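Local coordinates for quinoline 2-oxidoreductase large subunit (Pseudomonas putida, PDB 1T3Q), which probably hydroxylates quinoline at carbon 2, as the molybdenum-bearing large subunit of a xanthine dehydrogenase family enzyme, at residues Y630-H642 / S731-A745. Sequence-based numbering, arbitrary orientation.
With MCN (pterin cytosine dinucleotide), chain N; SMO (dioxosulfidomolybdenum(VI) ion), chain O.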
loop_
_atom_site.group_PDB
_atom_site.type_symbol
_atom_site.label_atom_id
_atom_site.label_comp_id
_atom_site.label_asym_id
_atom_site.label_seq_id
_atom_site.Cartn_x
_atom_site.Cartn_y
_atom_site.Cartn_z
ATOM N N TYR B 630 4.650 -9.136 -27.087
ATOM C CA TYR B 630 5.722 -9.345 -28.048
ATOM C C TYR B 630 6.373 -10.699 -27.832
ATOM O O TYR B 630 6.509 -11.170 -26.700
ATOM C CB TYR B 630 6.767 -8.224 -27.941
ATOM C CG TYR B 630 8.100 -8.534 -28.594
ATOM C CD1 TYR B 630 9.132 -9.115 -27.861
ATOM C CD2 TYR B 630 8.340 -8.217 -29.934
ATOM C CE1 TYR B 630 10.372 -9.369 -28.434
ATOM C CE2 TYR B 630 9.582 -8.469 -30.521
ATOM C CZ TYR B 630 10.594 -9.042 -29.760
ATOM O OH TYR B 630 11.833 -9.261 -30.308
ATOM N N ASP B 631 6.773 -11.318 -28.935
ATOM C CA ASP B 631 7.401 -12.629 -28.915
ATOM C C ASP B 631 8.276 -12.668 -30.169
ATOM O O ASP B 631 7.776 -12.524 -31.276
ATOM C CB ASP B 631 6.294 -13.695 -28.967
ATOM C CG ASP B 631 6.804 -15.102 -28.704
ATOM O OD1 ASP B 631 7.902 -15.256 -28.131
ATOM O OD2 ASP B 631 6.083 -16.060 -29.060
ATOM N N PRO B 632 9.600 -12.820 -30.011
ATOM C CA PRO B 632 10.451 -12.858 -31.205
ATOM C C PRO B 632 10.028 -13.918 -32.217
ATOM O O PRO B 632 9.532 -14.981 -31.848
ATOM C CB PRO B 632 11.852 -13.093 -30.636
ATOM C CG PRO B 632 11.605 -13.634 -29.254
ATOM C CD PRO B 632 10.411 -12.881 -28.786
ATOM N N SER B 633 10.233 -13.617 -33.494
ATOM C CA SER B 633 9.851 -14.519 -34.574
ATOM C C SER B 633 10.820 -15.676 -34.776
ATOM O O SER B 633 10.537 -16.608 -35.531
ATOM C CB SER B 633 9.730 -13.728 -35.876
ATOM O OG SER B 633 10.961 -13.107 -36.194
ATOM N N ASP B 634 11.956 -15.629 -34.090
ATOM C CA ASP B 634 12.960 -16.673 -34.237
ATOM C C ASP B 634 13.922 -16.584 -33.052
ATOM O O ASP B 634 13.751 -15.741 -32.162
ATOM C CB ASP B 634 13.707 -16.437 -35.560
ATOM C CG ASP B 634 14.472 -17.654 -36.051
ATOM O OD1 ASP B 634 15.086 -17.549 -37.138
ATOM O OD2 ASP B 634 14.469 -18.709 -35.382
ATOM N N LEU B 635 14.922 -17.456 -33.031
ATOM C CA LEU B 635 15.905 -17.433 -31.962
ATOM C C LEU B 635 16.660 -16.113 -32.045
ATOM O O LEU B 635 16.769 -15.522 -33.115
ATOM C CB LEU B 635 16.916 -18.568 -32.133
ATOM C CG LEU B 635 16.419 -20.010 -32.258
ATOM C CD1 LEU B 635 17.621 -20.928 -32.404
ATOM C CD2 LEU B 635 15.601 -20.389 -31.035
ATOM N N VAL B 636 17.166 -15.656 -30.908
ATOM C CA VAL B 636 17.969 -14.438 -30.852
ATOM C C VAL B 636 19.229 -14.896 -30.119
ATOM O O VAL B 636 19.294 -14.875 -28.890
ATOM C CB VAL B 636 17.264 -13.317 -30.064
ATOM C CG1 VAL B 636 18.179 -12.088 -29.962
ATOM C CG2 VAL B 636 15.962 -12.929 -30.768
ATOM N N LEU B 637 20.222 -15.325 -30.890
ATOM C CA LEU B 637 21.468 -15.842 -30.343
ATOM C C LEU B 637 22.546 -14.808 -30.052
ATOM O O LEU B 637 22.960 -14.075 -30.942
ATOM C CB LEU B 637 22.058 -16.878 -31.296
ATOM C CG LEU B 637 21.128 -18.008 -31.739
ATOM C CD1 LEU B 637 21.858 -18.924 -32.702
ATOM C CD2 LEU B 637 20.637 -18.772 -30.520
ATOM N N ALA B 638 22.995 -14.760 -28.802
ATOM C CA ALA B 638 24.072 -13.852 -28.416
ATOM C C ALA B 638 25.311 -14.737 -28.391
ATOM O O ALA B 638 25.197 -15.960 -28.477
ATOM C CB ALA B 638 23.810 -13.267 -27.035
ATOM N N ASN B 639 26.495 -14.145 -28.275
ATOM C CA ASN B 639 27.704 -14.960 -28.247
ATOM C C ASN B 639 28.848 -14.236 -27.565
ATOM O O ASN B 639 28.760 -13.043 -27.279
ATOM C CB ASN B 639 28.114 -15.358 -29.677
ATOM C CG ASN B 639 28.647 -14.184 -30.479
ATOM O OD1 ASN B 639 29.848 -13.907 -30.478
ATOM N ND2 ASN B 639 27.754 -13.478 -31.153
ATOM N N GLY B 640 29.918 -14.970 -27.298
ATOM C CA GLY B 640 31.067 -14.373 -26.658
ATOM C C GLY B 640 32.095 -15.419 -26.308
ATOM O O GLY B 640 32.045 -16.552 -26.796
ATOM N N GLY B 641 33.035 -15.038 -25.457
ATOM C CA GLY B 641 34.069 -15.959 -25.047
ATOM C C GLY B 641 34.677 -15.518 -23.735
ATOM O O GLY B 641 34.566 -14.354 -23.351
ATOM N N HIS B 642 35.303 -16.460 -23.041
ATOM C CA HIS B 642 35.951 -16.178 -21.774
ATOM C C HIS B 642 37.253 -16.942 -21.719
ATOM O O HIS B 642 37.374 -18.028 -22.286
ATOM C CB HIS B 642 35.086 -16.623 -20.589
ATOM C CG HIS B 642 33.747 -15.963 -20.530
ATOM N ND1 HIS B 642 32.646 -16.454 -21.195
ATOM C CD2 HIS B 642 33.339 -14.831 -19.908
ATOM C CE1 HIS B 642 31.615 -15.652 -20.987
ATOM N NE2 HIS B 642 32.010 -14.659 -20.209
ATOM N N SER B 731 20.474 -7.669 -33.590
ATOM C CA SER B 731 19.471 -8.644 -33.976
ATOM C C SER B 731 18.423 -7.895 -34.780
ATOM O O SER B 731 17.975 -6.823 -34.381
ATOM C CB SER B 731 18.797 -9.254 -32.752
ATOM O OG SER B 731 17.555 -9.825 -33.127
ATOM N N PRO B 732 18.034 -8.435 -35.942
ATOM C CA PRO B 732 17.021 -7.760 -36.754
ATOM C C PRO B 732 15.618 -8.092 -36.251
ATOM O O PRO B 732 14.625 -7.595 -36.778
ATOM C CB PRO B 732 17.282 -8.316 -38.152
ATOM C CG PRO B 732 17.727 -9.719 -37.865
ATOM C CD PRO B 732 18.669 -9.538 -36.684
ATOM N N LEU B 733 15.551 -8.914 -35.209
ATOM C CA LEU B 733 14.278 -9.353 -34.645
ATOM C C LEU B 733 13.864 -8.642 -33.360
ATOM O O LEU B 733 12.812 -8.934 -32.798
ATOM C CB LEU B 733 14.346 -10.853 -34.371
ATOM C CG LEU B 733 14.971 -11.693 -35.486
ATOM C CD1 LEU B 733 14.930 -13.156 -35.086
ATOM C CD2 LEU B 733 14.208 -11.472 -36.792
ATOM N N VAL B 734 14.690 -7.709 -32.903
ATOM C CA VAL B 734 14.411 -6.986 -31.668
ATOM C C VAL B 734 14.650 -5.495 -31.895
ATOM O O VAL B 734 15.621 -5.117 -32.547
ATOM C CB VAL B 734 15.352 -7.484 -30.544
ATOM C CG1 VAL B 734 14.966 -6.863 -29.212
ATOM C CG2 VAL B 734 15.309 -9.014 -30.465
ATOM N N PRO B 735 13.760 -4.628 -31.383
ATOM C CA PRO B 735 14.000 -3.201 -31.601
ATOM C C PRO B 735 15.367 -2.771 -31.081
ATOM O O PRO B 735 15.832 -3.254 -30.052
ATOM C CB PRO B 735 12.834 -2.515 -30.871
ATOM C CG PRO B 735 12.181 -3.602 -30.053
ATOM C CD PRO B 735 12.418 -4.863 -30.826
ATOM N N GLY B 736 16.018 -1.879 -31.821
ATOM C CA GLY B 736 17.328 -1.402 -31.422
ATOM C C GLY B 736 18.440 -2.417 -31.623
ATOM O O GLY B 736 19.596 -2.116 -31.348
ATOM N N GLY B 737 18.098 -3.618 -32.093
ATOM C CA GLY B 737 19.105 -4.647 -32.317
ATOM C C GLY B 737 19.558 -5.348 -31.048
ATOM O O GLY B 737 20.537 -6.097 -31.043
ATOM N N ILE B 738 18.822 -5.109 -29.971
ATOM C CA ILE B 738 19.105 -5.679 -28.655
ATOM C C ILE B 738 19.028 -7.207 -28.537
ATOM O O ILE B 738 18.093 -7.827 -29.038
ATOM C CB ILE B 738 18.129 -5.076 -27.612
ATOM C CG1 ILE B 738 18.408 -3.578 -27.446
ATOM C CG2 ILE B 738 18.237 -5.821 -26.278
ATOM C CD1 ILE B 738 17.261 -2.806 -26.813
ATOM N N LYS B 739 20.022 -7.797 -27.870
ATOM C CA LYS B 739 20.055 -9.234 -27.589
ATOM C C LYS B 739 20.278 -9.375 -26.076
ATOM O O LYS B 739 20.701 -8.418 -25.423
ATOM C CB LYS B 739 21.197 -9.926 -28.327
ATOM C CG LYS B 739 21.045 -9.965 -29.836
ATOM C CD LYS B 739 22.131 -10.827 -30.451
ATOM C CE LYS B 739 21.991 -10.900 -31.967
ATOM N NZ LYS B 739 23.036 -11.770 -32.556
ATOM N N GLY B 740 20.010 -10.556 -25.522
ATOM C CA GLY B 740 20.198 -10.754 -24.090
ATOM C C GLY B 740 21.601 -11.209 -23.713
ATOM O O GLY B 740 22.419 -11.485 -24.590
ATOM N N MET B 741 21.893 -11.287 -22.413
ATOM C CA MET B 741 23.216 -11.724 -21.957
ATOM C C MET B 741 23.302 -12.024 -20.460
ATOM O O MET B 741 24.338 -12.464 -19.969
ATOM C CB MET B 741 24.292 -10.686 -22.341
ATOM C CG MET B 741 24.079 -9.262 -21.811
ATOM S SD MET B 741 24.284 -9.057 -20.020
ATOM C CE MET B 741 25.930 -9.675 -19.784
ATOM N N GLY B 742 22.209 -11.804 -19.742
ATOM C CA GLY B 742 22.204 -12.048 -18.305
ATOM C C GLY B 742 22.900 -13.314 -17.827
ATOM O O GLY B 742 23.647 -13.286 -16.851
ATOM N N GLU B 743 22.670 -14.428 -18.512
ATOM C CA GLU B 743 23.268 -15.700 -18.120
ATOM C C GLU B 743 24.611 -16.024 -18.747
ATOM O O GLU B 743 25.274 -16.966 -18.318
ATOM C CB GLU B 743 22.321 -16.845 -18.469
ATOM C CG GLU B 743 20.984 -16.806 -17.776
ATOM C CD GLU B 743 20.028 -17.801 -18.390
ATOM O OE1 GLU B 743 19.482 -17.499 -19.473
ATOM O OE2 GLU B 743 19.845 -18.892 -17.810
ATOM N N SER B 744 25.007 -15.250 -19.755
ATOM C CA SER B 744 26.245 -15.501 -20.493
ATOM C C SER B 744 27.460 -16.004 -19.718
ATOM O O SER B 744 28.013 -17.053 -20.052
ATOM C CB SER B 744 26.642 -14.258 -21.304
ATOM O OG SER B 744 26.978 -13.167 -20.462
ATOM N N ALA B 745 27.877 -15.275 -18.687
ATOM C CA ALA B 745 29.051 -15.669 -17.923
ATOM C C ALA B 745 28.899 -16.990 -17.173
ATOM O O ALA B 745 29.879 -17.700 -16.980
ATOM C CB ALA B 745 29.440 -14.554 -16.951
HETATM N N1 MCN N . 21.196 -5.419 -20.843
HETATM C C2 MCN N . 21.554 -4.262 -21.609
HETATM N N3 MCN N . 21.703 -4.528 -22.962
HETATM C C4 MCN N . 21.548 -5.760 -23.590
HETATM C C5 MCN N . 21.193 -6.912 -22.752
HETATM C C6 MCN N . 21.017 -6.740 -21.399
HETATM O O2 MCN N . 21.726 -3.188 -21.078
HETATM N N4 MCN N . 21.709 -5.893 -24.889
HETATM C "C1'" MCN N . 20.977 -5.151 -19.307
HETATM C C2D MCN N . 19.431 -4.974 -18.954
HETATM O "O2'" MCN N . 19.274 -4.002 -17.860
HETATM C "C3'" MCN N . 18.989 -6.383 -18.619
HETATM C C4D MCN N . 20.170 -6.996 -17.904
HETATM O O4D MCN N . 21.375 -6.259 -18.450
HETATM O "O3'" MCN N . 17.797 -6.339 -17.760
HETATM C "C5'" MCN N . 20.257 -8.548 -17.954
HETATM O "O5'" MCN N . 20.142 -8.888 -19.313
HETATM P PA MCN N . 19.068 -9.880 -19.908
HETATM O O1A MCN N . 18.120 -9.036 -20.703
HETATM O O2A MCN N . 19.895 -10.976 -20.559
HETATM O O3A MCN N . 18.254 -10.738 -18.790
HETATM P PB MCN N . 17.071 -10.318 -17.796
HETATM O O1B MCN N . 15.886 -11.155 -18.153
HETATM O O2B MCN N . 16.885 -8.829 -17.766
HETATM O O3B MCN N . 17.635 -10.735 -16.354
HETATM C C10 MCN N . 17.551 -12.064 -15.903
HETATM C "C9'" MCN N . 18.936 -12.615 -16.000
HETATM C "C8'" MCN N . 18.831 -14.045 -15.420
HETATM S "S8'" MCN N . 17.764 -15.158 -16.325
HETATM C "C7'" MCN N . 19.477 -14.510 -14.348
HETATM S "S7'" MCN N . 19.327 -16.161 -13.684
HETATM C "C6'" MCN N . 20.386 -13.511 -13.555
HETATM C C7 MCN N . 20.892 -12.416 -14.455
HETATM O "O9'" MCN N . 19.823 -11.770 -15.128
HETATM N "N5'" MCN N . 19.575 -13.115 -12.330
HETATM C C4A MCN N . 20.174 -11.919 -11.768
HETATM N "N8'" MCN N . 21.630 -11.380 -13.656
HETATM C C4B MCN N . 21.174 -11.106 -12.333
HETATM N "N1'" MCN N . 21.731 -9.940 -11.749
HETATM C "C2'" MCN N . 21.228 -9.618 -10.534
HETATM N "N2'" MCN N . 21.737 -8.524 -9.928
HETATM N "N3'" MCN N . 20.226 -10.337 -9.914
HETATM C "C4'" MCN N . 19.600 -11.522 -10.453
HETATM O "O4'" MCN N . 18.728 -12.094 -9.846
HETATM S S SMO O . 18.160 -19.107 -14.289
HETATM MO MO SMO O . 17.561 -17.194 -15.023
HETATM O OM2 SMO O . 17.155 -18.226 -16.363
HETATM O OM1 SMO O . 16.180 -16.905 -14.087
HETATM O O HOH W 1 10.513 -10.567 -33.951
HETATM O O HOH W 2 29.894 -12.990 -20.095
#
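Lys-739 lies against Val-636, Leu-637 and Ala-638 of the neighbouring strand. Lys-739 CB lies 4.1 Å from Val-636 CG1 and 4.4 Å from Ala-638 CB. Lys-739 CG packs on Val-636 CG1 at 3.6 Å; the valine holds that methyl anti to its own backbone N (chi1 177°). Beyond CG the lysine chain is fully extended, and CD and CE run past the carbonyl oxygen of Leu-637. At the tip, Lys-739 NZ donates to Leu-637 O at 2.8 Å, tilted 24° from the carbonyl plane. NZ also forms a salt bridge with Glu-423. Cut back to an alanine, the residue would probably leave Leu-637 O and Glu-423 without this partner and open a gap beside Val-636. At one end of the contact, Tyr-630 OH donates to Leu-733 O (2.7 Å), which meets the ring edge in plane. Leu-733 CD1 reaches Asp-634 CB at 3.5 Å. At the other end, a water bridges His-642 NE2 and Ser-744 OG, while His-642 ND1 is hydrogen-bonded to Ser-748. Lys-739 O accepts from the cytosine N4, and Met-741 N and Gly-742 N both donate to phosphate oxygen O2A. The lysine thus turns its side chain to the strand and its carbonyl to the dinucleotide, which ties the cofactor-binding loop to the sheet.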